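Local coordinates for Alr1585 protein (Nostoc sp., PDB 5C2I) that probably uses a haem cofactor to oxidise dyes and other substrates with hydrogen peroxide, as a member of the dye-decolorizing (DyP-type) peroxidases, at residues F314-D319 / R337-R342; C325-H330 / F410-T415; S425-W430 / T439-F444. The protein carries 1 engineered substitution. One frame throughout, in Å; residues are numbered along the deposited sequence.

In the fold
Contacts 1 and 2 both touch the haem, and contact 3 lies beyond contact 2. Contact 1 meets a propionate through Arg337, while contact 2 carries the proximal ligand His330, whose NE2 binds the iron. These two alternate along the chain and lie with centres about 12 Å apart; Asp319 OD2 probably accepts a hydrogen bond from Cys325 N at 2.8 Å, and Thr340 packs against Phe410. Contact 3, a beta hairpin, follows later in the sequence. Its centre is about 10 Å from that of contact 2, which it touches where Trp430 meets the ring of His328. Contacts 1 and 3 do not meet, their nearest atoms being about 11 Å apart, so segments 325-330 and 410-415 bridge them.

Contact 1 (F314-D319 / R337-R342); sequences FNYDGD and RGDTAR. With HEM (protoporphyrin IX containing Fe), chain E.
Asp317 OD1 is held by two groups: Arg342 NH1 forms a salt bridge with it at 2.9 Å, though the hydrogen bond is weak and bent, and water 2 donates to it. The carboxylate and guanidinium planes are nearly perpendicular. Water 2 also donates to Arg337 O and accepts from Tyr316 N at 2.7 Å and from Arg342 NH2, filling the junction of the two segments. Arg342 NH2 makes a second salt bridge, to Asp339 OD1 at 2.8 Å, which holds the guanidinium between two acids.

At the haem side, Arg337 lays its guanidinium flat on one face of the Phe314 ring, the planes only 9° apart and the centres 3.8 Å apart, a stacked cation-pi pair. Its chain is extended from CG to NE, which carries Arg337 NH2 to the haem propionate O1D at 2.9 Å in a nearly straight bond (169°) at the guanidinium edge. Arg337 NH1 donates to Phe314 O at 2.8 Å. Water 1 joins NE, the Tyr316 hydroxyl and the same propionate oxygen, so stack and bonds together fix the rotation of the group in the haem pocket.

Asn312 OD1 is a further partner of Arg337 NH2. Gly338 occupies the N-cap position of helix 339-343, and its backbone N-H is hydrogen-bonded to Glu357 OE2 of helix 350-358, against which Ala341 also packs.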
loop_
_atom_site.group_PDB
_atom_site.type_symbol
_atom_site.label_atom_id
_atom_site.label_comp_id
_atom_site.label_asym_id
_atom_site.label_seq_id
_atom_site.Cartn_x
_atom_site.Cartn_y
_atom_site.Cartn_z
ATOM N N PHE A 314 1.740 25.896 -23.765
ATOM C CA PHE A 314 2.622 27.008 -23.795
ATOM C C PHE A 314 3.379 27.027 -25.078
ATOM O O PHE A 314 3.428 26.028 -25.826
ATOM C CB PHE A 314 3.605 26.960 -22.617
ATOM C CG PHE A 314 4.548 25.789 -22.636
ATOM C CD1 PHE A 314 4.182 24.574 -22.111
ATOM C CD2 PHE A 314 5.802 25.904 -23.225
ATOM C CE1 PHE A 314 5.042 23.484 -22.165
ATOM C CE2 PHE A 314 6.656 24.831 -23.273
ATOM C CZ PHE A 314 6.280 23.596 -22.743
ATOM N N ASN A 315 3.955 28.189 -25.323
ATOM C CA ASN A 315 4.922 28.292 -26.383
ATOM C C ASN A 315 6.013 29.189 -25.792
ATOM O O ASN A 315 6.003 29.491 -24.592
ATOM C CB ASN A 315 4.270 28.814 -27.670
ATOM C CG ASN A 315 3.558 30.137 -27.470
ATOM O OD1 ASN A 315 4.123 31.052 -26.903
ATOM N ND2 ASN A 315 2.300 30.226 -27.869
ATOM N N TYR A 316 6.952 29.610 -26.607
ATOM C CA TYR A 316 8.023 30.419 -26.046
ATOM C C TYR A 316 7.904 31.910 -26.466
ATOM O O TYR A 316 8.875 32.689 -26.345
ATOM C CB TYR A 316 9.343 29.828 -26.495
ATOM C CG TYR A 316 9.545 28.402 -26.001
ATOM C CD1 TYR A 316 9.658 28.136 -24.648
ATOM C CD2 TYR A 316 9.649 27.330 -26.889
ATOM C CE1 TYR A 316 9.855 26.839 -24.189
ATOM C CE2 TYR A 316 9.831 26.009 -26.438
ATOM C CZ TYR A 316 9.915 25.768 -25.099
ATOM O OH TYR A 316 10.097 24.466 -24.649
ATOM N N ASP A 317 6.703 32.316 -26.881
ATOM C CA ASP A 317 6.417 33.707 -27.284
ATOM C C ASP A 317 6.603 34.713 -26.147
ATOM O O ASP A 317 6.895 35.867 -26.421
ATOM C CB ASP A 317 4.991 33.869 -27.880
ATOM C CG ASP A 317 4.809 33.154 -29.235
ATOM O OD1 ASP A 317 5.724 32.474 -29.738
ATOM O OD2 ASP A 317 3.691 33.225 -29.798
ATOM N N GLY A 318 6.426 34.311 -24.890
ATOM C CA GLY A 318 6.709 35.145 -23.732
ATOM C C GLY A 318 8.157 35.066 -23.270
ATOM O O GLY A 318 8.498 35.625 -22.219
ATOM N N ASP A 319 9.013 34.441 -24.078
ATOM C CA ASP A 319 10.374 34.055 -23.681
ATOM C C ASP A 319 11.281 34.063 -24.912
ATOM O O ASP A 319 12.089 33.144 -25.118
ATOM C CB ASP A 319 10.315 32.673 -23.038
ATOM C CG ASP A 319 11.600 32.270 -22.324
ATOM O OD1 ASP A 319 12.458 33.129 -22.032
ATOM O OD2 ASP A 319 11.678 31.064 -21.988
ATOM N N ARG A 337 8.735 25.008 -30.691
ATOM C CA ARG A 337 7.439 25.685 -30.667
ATOM C C ARG A 337 7.424 27.045 -31.382
ATOM O O ARG A 337 6.849 28.033 -30.877
ATOM C CB ARG A 337 6.920 25.840 -29.213
ATOM C CG ARG A 337 6.825 24.497 -28.515
ATOM C CD ARG A 337 6.129 24.572 -27.172
ATOM N NE ARG A 337 6.154 23.249 -26.551
ATOM C CZ ARG A 337 5.169 22.660 -25.870
ATOM N NH1 ARG A 337 3.995 23.252 -25.664
ATOM N NH2 ARG A 337 5.399 21.453 -25.347
ATOM N N GLY A 338 8.073 27.102 -32.535
ATOM C CA GLY A 338 8.143 28.331 -33.318
ATOM C C GLY A 338 9.479 29.035 -33.409
ATOM O O GLY A 338 9.624 29.969 -34.231
ATOM N N ASP A 339 10.458 28.664 -32.575
ATOM C CA ASP A 339 11.775 29.386 -32.623
ATOM C C ASP A 339 12.361 29.377 -34.030
ATOM O O ASP A 339 12.975 30.364 -34.437
ATOM C CB ASP A 339 12.842 28.780 -31.682
ATOM C CG ASP A 339 12.647 29.135 -30.235
ATOM O OD1 ASP A 339 11.950 30.133 -29.901
ATOM O OD2 ASP A 339 13.201 28.382 -29.389
ATOM N N THR A 340 12.215 28.277 -34.774
ATOM C CA THR A 340 12.857 28.201 -36.112
ATOM C C THR A 340 12.123 29.055 -37.146
ATOM O O THR A 340 12.737 29.595 -38.080
ATOM C CB THR A 340 13.009 26.773 -36.672
ATOM O OG1 THR A 340 11.728 26.259 -37.086
ATOM C CG2 THR A 340 13.668 25.835 -35.669
ATOM N N ALA A 341 10.826 29.242 -36.920
ATOM C CA ALA A 341 10.002 30.063 -37.783
ATOM C C ALA A 341 10.252 31.548 -37.580
ATOM O O ALA A 341 10.110 32.327 -38.507
ATOM C CB ALA A 341 8.526 29.711 -37.575
ATOM N N ARG A 342 10.615 31.961 -36.373
ATOM C CA ARG A 342 11.058 33.330 -36.138
ATOM C C ARG A 342 12.472 33.631 -36.532
ATOM O O ARG A 342 12.776 34.687 -37.092
ATOM C CB ARG A 342 11.104 33.630 -34.661
ATOM C CG ARG A 342 9.786 33.904 -34.039
ATOM C CD ARG A 342 10.032 34.306 -32.595
ATOM N NE ARG A 342 10.230 33.120 -31.756
ATOM C CZ ARG A 342 9.245 32.331 -31.316
ATOM N NH1 ARG A 342 7.979 32.602 -31.621
ATOM N NH2 ARG A 342 9.514 31.273 -30.564
HETATM C CHA HEM E . 10.509 15.587 -23.883
HETATM C CHB HEM E . 13.548 13.135 -21.052
HETATM C CHC HEM E . 15.668 11.267 -24.981
HETATM C CHD HEM E . 12.780 13.928 -27.766
HETATM C C1A HEM E . 11.166 15.098 -22.766
HETATM C C2A HEM E . 10.867 15.454 -21.417
HETATM C C3A HEM E . 11.720 14.765 -20.629
HETATM C C4A HEM E . 12.521 13.971 -21.480
HETATM C CMA HEM E . 11.794 14.764 -19.126
HETATM C CAA HEM E . 9.787 16.427 -20.924
HETATM C CBA HEM E . 8.385 15.867 -20.672
HETATM C CGA HEM E . 7.841 15.315 -21.961
HETATM O O1A HEM E . 7.277 16.053 -22.821
HETATM O O2A HEM E . 7.963 14.107 -22.173
HETATM C C1B HEM E . 14.354 12.382 -21.904
HETATM C C2B HEM E . 15.362 11.460 -21.452
HETATM C C3B HEM E . 15.918 10.914 -22.523
HETATM C C4B HEM E . 15.279 11.564 -23.670
HETATM C CMB HEM E . 15.669 11.167 -20.026
HETATM C CAB HEM E . 16.951 9.859 -22.667
HETATM C CBB HEM E . 17.211 8.929 -21.731
HETATM C C1C HEM E . 15.098 11.872 -26.113
HETATM C C2C HEM E . 15.537 11.738 -27.414
HETATM C C3C HEM E . 14.725 12.517 -28.199
HETATM C C4C HEM E . 13.777 13.100 -27.351
HETATM C CMC HEM E . 16.644 10.865 -27.927
HETATM C CAC HEM E . 14.783 12.773 -29.637
HETATM C CBC HEM E . 15.831 12.776 -30.424
HETATM C C1D HEM E . 11.861 14.489 -26.881
HETATM C C2D HEM E . 10.752 15.303 -27.367
HETATM C C3D HEM E . 10.147 15.805 -26.299
HETATM C C4D HEM E . 10.883 15.232 -25.151
HETATM C CMD HEM E . 10.351 15.575 -28.808
HETATM C CAD HEM E . 8.922 16.673 -26.300
HETATM C CBD HEM E . 9.232 18.166 -26.452
HETATM C CGD HEM E . 7.956 18.941 -26.485
HETATM O O1D HEM E . 7.845 19.847 -25.663
HETATM O O2D HEM E . 7.019 18.699 -27.321
HETATM N NA HEM E . 12.232 14.248 -22.795
HETATM N NB HEM E . 14.407 12.454 -23.196
HETATM N NC HEM E . 14.083 12.782 -26.057
HETATM N ND HEM E . 11.956 14.531 -25.551
HETATM FE FE HEM E . 13.165 13.549 -24.413
HETATM O O HOH W 1 8.881 22.501 -26.181
HETATM O O HOH W 2 7.322 30.240 -29.231
HETATM O O HOH W 3 11.874 11.603 -24.529
#

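Contact 2 (C325-H330 / F410-T415); sequences CPFHSH and FVQVNT. With HEM (protoporphyrin IX containing Fe), chain E.
Phe327 and Thr415 meet where the loop leading into the proximal haem histidine, in the C-terminal part of this DyP-type peroxidase, packs on a second loop. Thr415 CG2 lies against the backbone between Phe327 and His328, 3.6 Å from His328 N, and also touches CB of both residues. The Phe327 ring is approached obliquely by two neighbours. Val411 CG1 comes to 3.4 Å from Phe327 CD1, placed there by a first torsion that sets it between the backbone N and the carbonyl carbon (chi1 70°). The Gln412 side chain crosses that of Phe327 at about a right angle, with Gln412 CD 3.4 Å from Phe327 CE2 and the amide plane inclined 44° to the ring.

No direct hydrogen bond joins the segments; two waters do so instead. Water 4 donates to Phe327 O and accepts from Val411 N, whereas water 5 links His328 ND1, 2.7 Å away, to Thr415 O.

Turns set these groups in place. A type II turn from Gln412 to Thr415 is closed doubly on Gln412 O, by Thr415 N and by Thr415 OG1 at 2.6 Å, and a cis peptide bond precedes Val411. On the other side a type I turn runs from Pro326 to Ser329, with Pro326 CB over one face of the His328 ring, offset toward its rim. Leu343 of helix 339-343 touches both Phe327 and Val411. Directly after the turn, helix 330-334 begins with His330; its ND1 is hydrogen-bonded to Asp418 OD2, and its NE2 binds the haem iron at 2.1 Å, with water 3 as a further ligand at 2.3 Å.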
loop_
_atom_site.group_PDB
_atom_site.type_symbol
_atom_site.label_atom_id
_atom_site.label_comp_id
_atom_site.label_asym_id
_atom_site.label_seq_id
_atom_site.Cartn_x
_atom_site.Cartn_y
_atom_site.Cartn_z
ATOM N N CYS A 325 13.272 29.774 -20.132
ATOM C CA CYS A 325 13.692 28.482 -20.684
ATOM C C CYS A 325 14.805 28.706 -21.696
ATOM O O CYS A 325 14.561 29.236 -22.799
ATOM C CB CYS A 325 12.544 27.762 -21.374
ATOM S SG CYS A 325 13.042 26.104 -21.938
ATOM N N PRO A 326 16.038 28.321 -21.336
ATOM C CA PRO A 326 17.128 28.499 -22.274
ATOM C C PRO A 326 16.925 27.819 -23.623
ATOM O O PRO A 326 16.241 26.789 -23.719
ATOM C CB PRO A 326 18.324 27.852 -21.540
ATOM C CG PRO A 326 18.026 28.132 -20.106
ATOM C CD PRO A 326 16.520 27.881 -20.026
ATOM N N PHE A 327 17.602 28.335 -24.672
ATOM C CA PHE A 327 17.550 27.673 -25.968
ATOM C C PHE A 327 18.108 26.247 -25.944
ATOM O O PHE A 327 17.744 25.415 -26.759
ATOM C CB PHE A 327 18.320 28.506 -27.013
ATOM C CG PHE A 327 17.602 29.763 -27.458
ATOM C CD1 PHE A 327 16.375 29.691 -28.083
ATOM C CD2 PHE A 327 18.246 31.006 -27.392
ATOM C CE1 PHE A 327 15.740 30.845 -28.550
ATOM C CE2 PHE A 327 17.646 32.150 -27.882
ATOM C CZ PHE A 327 16.387 32.069 -28.467
ATOM N N HIS A 328 18.990 25.961 -25.005
ATOM C CA HIS A 328 19.561 24.632 -24.945
ATOM C C HIS A 328 18.729 23.582 -24.209
ATOM O O HIS A 328 19.075 22.418 -24.277
ATOM C CB HIS A 328 20.977 24.684 -24.329
ATOM C CG HIS A 328 20.970 25.106 -22.894
ATOM N ND1 HIS A 328 21.429 26.325 -22.468
ATOM C CD2 HIS A 328 20.543 24.463 -21.788
ATOM C CE1 HIS A 328 21.289 26.415 -21.156
ATOM N NE2 HIS A 328 20.747 25.302 -20.725
ATOM N N SER A 329 17.691 23.993 -23.464
ATOM C CA SER A 329 16.948 23.070 -22.647
ATOM C C SER A 329 16.336 22.001 -23.534
ATOM O O SER A 329 15.890 22.288 -24.648
ATOM C CB SER A 329 15.876 23.792 -21.832
ATOM O OG SER A 329 16.438 24.789 -20.980
ATOM N N HIS A 330 16.332 20.775 -23.035
ATOM C CA HIS A 330 15.852 19.637 -23.830
ATOM C C HIS A 330 14.507 19.885 -24.563
ATOM O O HIS A 330 14.408 19.585 -25.765
ATOM C CB HIS A 330 15.789 18.403 -22.953
ATOM C CG HIS A 330 15.349 17.157 -23.673
ATOM N ND1 HIS A 330 16.027 16.638 -24.754
ATOM C CD2 HIS A 330 14.346 16.287 -23.399
ATOM C CE1 HIS A 330 15.466 15.492 -25.111
ATOM N NE2 HIS A 330 14.459 15.255 -24.295
ATOM N N PHE A 410 22.420 25.492 -32.968
ATOM C CA PHE A 410 20.966 25.456 -33.056
ATOM C C PHE A 410 20.329 25.752 -31.693
ATOM O O PHE A 410 20.705 25.136 -30.705
ATOM C CB PHE A 410 20.445 24.089 -33.554
ATOM C CG PHE A 410 18.935 24.058 -33.670
ATOM C CD1 PHE A 410 18.324 24.575 -34.788
ATOM C CD2 PHE A 410 18.142 23.674 -32.599
ATOM C CE1 PHE A 410 16.930 24.645 -34.883
ATOM C CE2 PHE A 410 16.759 23.747 -32.669
ATOM C CZ PHE A 410 16.146 24.234 -33.816
ATOM N N VAL A 411 19.283 26.571 -31.612
ATOM C CA VAL A 411 18.680 27.350 -32.715
ATOM C C VAL A 411 19.468 28.611 -33.024
ATOM O O VAL A 411 19.282 29.208 -34.078
ATOM C CB VAL A 411 17.206 27.745 -32.368
ATOM C CG1 VAL A 411 17.151 28.800 -31.261
ATOM C CG2 VAL A 411 16.472 28.218 -33.623
ATOM N N GLN A 412 20.350 29.028 -32.120
ATOM C CA GLN A 412 21.200 30.190 -32.417
ATOM C C GLN A 412 22.657 29.865 -32.089
ATOM O O GLN A 412 22.949 28.878 -31.382
ATOM C CB GLN A 412 20.662 31.465 -31.753
ATOM C CG GLN A 412 20.632 31.503 -30.263
ATOM C CD GLN A 412 20.424 32.934 -29.725
ATOM O OE1 GLN A 412 19.792 33.786 -30.376
ATOM N NE2 GLN A 412 20.960 33.197 -28.532
ATOM N N VAL A 413 23.550 30.660 -32.666
ATOM C CA VAL A 413 24.971 30.465 -32.515
ATOM C C VAL A 413 25.306 30.408 -31.024
ATOM O O VAL A 413 24.748 31.145 -30.211
ATOM C CB VAL A 413 25.769 31.604 -33.221
ATOM C CG1 VAL A 413 27.247 31.479 -32.928
ATOM C CG2 VAL A 413 25.537 31.568 -34.725
ATOM N N ASN A 414 26.179 29.477 -30.665
ATOM C CA ASN A 414 26.649 29.278 -29.286
ATOM C C ASN A 414 25.595 28.887 -28.261
ATOM O O ASN A 414 25.788 29.120 -27.077
ATOM C CB ASN A 414 27.456 30.476 -28.792
ATOM C CG ASN A 414 28.658 30.733 -29.659
ATOM O OD1 ASN A 414 29.293 29.799 -30.145
ATOM N ND2 ASN A 414 28.932 31.971 -29.919
ATOM N N THR A 415 24.500 28.291 -28.721
ATOM C CA THR A 415 23.532 27.665 -27.813
ATOM C C THR A 415 24.139 26.474 -27.085
ATOM O O THR A 415 23.920 26.271 -25.880
ATOM C CB THR A 415 22.290 27.204 -28.589
ATOM O OG1 THR A 415 21.663 28.368 -29.172
ATOM C CG2 THR A 415 21.311 26.475 -27.671
HETATM C CHA HEM E . 10.509 15.587 -23.883
HETATM C CHB HEM E . 13.548 13.135 -21.052
HETATM C CHC HEM E . 15.668 11.267 -24.981
HETATM C CHD HEM E . 12.780 13.928 -27.766
HETATM C C1A HEM E . 11.166 15.098 -22.766
HETATM C C2A HEM E . 10.867 15.454 -21.417
HETATM C C3A HEM E . 11.720 14.765 -20.629
HETATM C C4A HEM E . 12.521 13.971 -21.480
HETATM C CMA HEM E . 11.794 14.764 -19.126
HETATM C CAA HEM E . 9.787 16.427 -20.924
HETATM C CBA HEM E . 8.385 15.867 -20.672
HETATM C CGA HEM E . 7.841 15.315 -21.961
HETATM O O1A HEM E . 7.277 16.053 -22.821
HETATM O O2A HEM E . 7.963 14.107 -22.173
HETATM C C1B HEM E . 14.354 12.382 -21.904
HETATM C C2B HEM E . 15.362 11.460 -21.452
HETATM C C3B HEM E . 15.918 10.914 -22.523
HETATM C C4B HEM E . 15.279 11.564 -23.670
HETATM C CMB HEM E . 15.669 11.167 -20.026
HETATM C CAB HEM E . 16.951 9.859 -22.667
HETATM C CBB HEM E . 17.211 8.929 -21.731
HETATM C C1C HEM E . 15.098 11.872 -26.113
HETATM C C2C HEM E . 15.537 11.738 -27.414
HETATM C C3C HEM E . 14.725 12.517 -28.199
HETATM C C4C HEM E . 13.777 13.100 -27.351
HETATM C CMC HEM E . 16.644 10.865 -27.927
HETATM C CAC HEM E . 14.783 12.773 -29.637
HETATM C CBC HEM E . 15.831 12.776 -30.424
HETATM C C1D HEM E . 11.861 14.489 -26.881
HETATM C C2D HEM E . 10.752 15.303 -27.367
HETATM C C3D HEM E . 10.147 15.805 -26.299
HETATM C C4D HEM E . 10.883 15.232 -25.151
HETATM C CMD HEM E . 10.351 15.575 -28.808
HETATM C CAD HEM E . 8.922 16.673 -26.300
HETATM C CBD HEM E . 9.232 18.166 -26.452
HETATM C CGD HEM E . 7.956 18.941 -26.485
HETATM O O1D HEM E . 7.845 19.847 -25.663
HETATM O O2D HEM E . 7.019 18.699 -27.321
HETATM N NA HEM E . 12.232 14.248 -22.795
HETATM N NB HEM E . 14.407 12.454 -23.196
HETATM N NC HEM E . 14.083 12.782 -26.057
HETATM N ND HEM E . 11.956 14.531 -25.551
HETATM FE FE HEM E . 13.165 13.549 -24.413
HETATM O O HOH W 4 17.452 25.930 -29.602
HETATM O O HOH W 5 23.074 27.907 -23.905
HETATM O O HOH W 3 11.874 11.603 -24.529
#

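Contact 3 (S425-W430 / T439-F444); sequences SGTQKW and TEEYNF
With CG set anti to its own carbonyl carbon (chi1 -51°), Trp430 swings its indole back along the partner strand and brings NE1 to Tyr442 O. Gln428 bends between CB and CG (chi2 83°), which turns OE1 onto Phe444 N at 3.1 Å, in the plane of the amide carbonyl. The bond from Trp430 NE1 to Tyr442 O, also 3.1 Å, is nearly straight (169°), and the acceptor lies at the ring edge close to its plane. Tyr442 O therefore accepts twice, Gln428 N and Trp430 NE1 reaching it from opposite faces of its plane.

The indole also rests CD1 and NE1 on Tyr442 CB, while Trp430 CZ2 meets Phe444 CB at 3.9 Å. The Phe444 side chain lies about 10 Å from the haem. An alanine in place of Trp430 is likely to leave Tyr442 O without one of its two donors and to open a gap beside Phe444 CB.

On the face bearing Lys429 and Glu441 the side chains run alongside each other, their CG atoms 4.1 Å apart, and Thr427 CG2 packs against the Glu441 chain. Farther along, Asn443 ND2 donates to Thr427 OG1 at 2.7 Å. Water 6 ties Gly426 N and Gln428 NE2 to Phe444 O; Gln428 NE2 also bonds Pro417 O.

Reciprocal backbone bonds pair Gln428 with Tyr442 and Trp430 with Glu440, around the non-hydrogen-bonded pair Lys429 and Glu441. With Trp430 and Phe444 packed on helices 263-277 and 281-289, this is the ladder of a two-stranded antiparallel beta hairpin.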
loop_
_atom_site.group_PDB
_atom_site.type_symbol
_atom_site.label_atom_id
_atom_site.label_comp_id
_atom_site.label_asym_id
_atom_site.label_seq_id
_atom_site.Cartn_x
_atom_site.Cartn_y
_atom_site.Cartn_z
ATOM N N SER A 425 29.005 16.219 -25.925
ATOM C CA SER A 425 28.726 17.198 -24.905
ATOM C C SER A 425 29.522 18.467 -25.170
ATOM O O SER A 425 30.554 18.455 -25.898
ATOM C CB SER A 425 29.063 16.682 -23.509
ATOM O OG SER A 425 30.442 16.393 -23.387
ATOM N N GLY A 426 29.060 19.561 -24.589
ATOM C CA GLY A 426 29.707 20.864 -24.782
ATOM C C GLY A 426 29.248 21.918 -23.791
ATOM O O GLY A 426 28.993 21.622 -22.608
ATOM N N THR A 427 29.205 23.165 -24.260
ATOM C CA THR A 427 29.085 24.299 -23.389
ATOM C C THR A 427 27.698 24.913 -23.554
ATOM O O THR A 427 27.312 25.225 -24.647
ATOM C CB THR A 427 30.122 25.367 -23.737
ATOM O OG1 THR A 427 31.416 24.769 -23.725
ATOM C CG2 THR A 427 30.080 26.533 -22.737
ATOM N N GLN A 428 26.998 25.109 -22.440
ATOM C CA GLN A 428 25.751 25.890 -22.430
ATOM C C GLN A 428 25.922 27.177 -21.651
ATOM O O GLN A 428 26.814 27.306 -20.793
ATOM C CB GLN A 428 24.609 25.057 -21.833
ATOM C CG GLN A 428 24.300 23.780 -22.596
ATOM C CD GLN A 428 25.221 22.639 -22.214
ATOM O OE1 GLN A 428 25.765 22.585 -21.098
ATOM N NE2 GLN A 428 25.374 21.695 -23.129
ATOM N N LYS A 429 25.075 28.150 -21.967
ATOM C CA LYS A 429 25.005 29.416 -21.232
ATOM C C LYS A 429 23.728 29.419 -20.414
ATOM O O LYS A 429 22.653 29.257 -20.967
ATOM C CB LYS A 429 24.989 30.584 -22.212
ATOM C CG LYS A 429 26.305 30.709 -22.979
ATOM C CD LYS A 429 26.351 31.957 -23.839
ATOM C CE LYS A 429 25.508 31.809 -25.073
ATOM N NZ LYS A 429 25.951 32.789 -26.090
ATOM N N TRP A 430 23.864 29.597 -19.112
ATOM C CA TRP A 430 22.768 29.456 -18.157
ATOM C C TRP A 430 22.442 30.811 -17.553
ATOM O O TRP A 430 23.361 31.539 -17.130
ATOM C CB TRP A 430 23.185 28.468 -17.069
ATOM C CG TRP A 430 23.701 27.179 -17.651
ATOM C CD1 TRP A 430 24.935 26.954 -18.171
ATOM C CD2 TRP A 430 22.992 25.944 -17.787
ATOM N NE1 TRP A 430 25.061 25.653 -18.589
ATOM C CE2 TRP A 430 23.872 25.017 -18.391
ATOM C CE3 TRP A 430 21.700 25.518 -17.445
ATOM C CZ2 TRP A 430 23.490 23.693 -18.671
ATOM C CZ3 TRP A 430 21.327 24.233 -17.715
ATOM C CH2 TRP A 430 22.219 23.321 -18.316
ATOM N N THR A 439 24.185 35.613 -18.344
ATOM C CA THR A 439 24.429 34.187 -18.292
ATOM C C THR A 439 25.807 33.867 -17.766
ATOM O O THR A 439 26.686 34.726 -17.667
ATOM C CB THR A 439 24.287 33.519 -19.675
ATOM O OG1 THR A 439 25.224 34.075 -20.576
ATOM C CG2 THR A 439 22.862 33.684 -20.231
ATOM N N GLU A 440 25.993 32.602 -17.465
ATOM C CA GLU A 440 27.276 32.068 -17.081
ATOM C C GLU A 440 27.466 30.721 -17.812
ATOM O O GLU A 440 26.524 29.947 -17.940
ATOM C CB GLU A 440 27.283 31.862 -15.591
ATOM C CG GLU A 440 28.463 31.091 -15.082
ATOM C CD GLU A 440 28.620 31.243 -13.572
ATOM O OE1 GLU A 440 28.244 32.314 -13.037
ATOM O OE2 GLU A 440 29.128 30.293 -12.943
ATOM N N GLU A 441 28.672 30.468 -18.316
ATOM C CA GLU A 441 28.939 29.207 -19.040
ATOM C C GLU A 441 29.143 28.040 -18.072
ATOM O O GLU A 441 29.763 28.201 -17.033
ATOM C CB GLU A 441 30.191 29.338 -19.920
ATOM C CG GLU A 441 29.967 30.153 -21.176
ATOM C CD GLU A 441 31.206 30.226 -22.041
ATOM O OE1 GLU A 441 32.309 29.980 -21.539
ATOM O OE2 GLU A 441 31.055 30.510 -23.247
ATOM N N TYR A 442 28.610 26.871 -18.419
ATOM C CA TYR A 442 28.864 25.642 -17.664
ATOM C C TYR A 442 28.730 24.491 -18.649
ATOM O O TYR A 442 27.758 24.432 -19.430
ATOM C CB TYR A 442 27.864 25.495 -16.509
ATOM C CG TYR A 442 28.041 24.326 -15.598
ATOM C CD1 TYR A 442 27.547 23.060 -15.938
ATOM C CD2 TYR A 442 28.641 24.482 -14.363
ATOM C CE1 TYR A 442 27.688 21.968 -15.084
ATOM C CE2 TYR A 442 28.791 23.394 -13.505
ATOM C CZ TYR A 442 28.298 22.142 -13.873
ATOM O OH TYR A 442 28.442 21.102 -12.987
ATOM N N ASN A 443 29.703 23.594 -18.626
ATOM C CA ASN A 443 29.683 22.424 -19.523
ATOM C C ASN A 443 28.952 21.295 -18.810
ATOM O O ASN A 443 29.550 20.592 -18.002
ATOM C CB ASN A 443 31.075 21.948 -19.879
ATOM C CG ASN A 443 31.665 22.610 -21.091
ATOM O OD1 ASN A 443 32.192 21.890 -21.952
ATOM N ND2 ASN A 443 31.598 23.925 -21.192
ATOM N N PHE A 444 27.649 21.149 -19.074
ATOM C CA PHE A 444 26.912 20.089 -18.450
ATOM C C PHE A 444 27.268 18.805 -19.203
ATOM O O PHE A 444 27.254 18.756 -20.440
ATOM C CB PHE A 444 25.395 20.323 -18.458
ATOM C CG PHE A 444 24.660 19.409 -17.520
ATOM C CD1 PHE A 444 24.545 19.726 -16.179
ATOM C CD2 PHE A 444 24.085 18.214 -17.994
ATOM C CE1 PHE A 444 23.896 18.877 -15.296
ATOM C CE2 PHE A 444 23.445 17.367 -17.114
ATOM C CZ PHE A 444 23.340 17.697 -15.770
HETATM O O HOH W 6 26.626 19.075 -23.010
HETATM O O HOH W 7 29.986 19.284 -21.465
#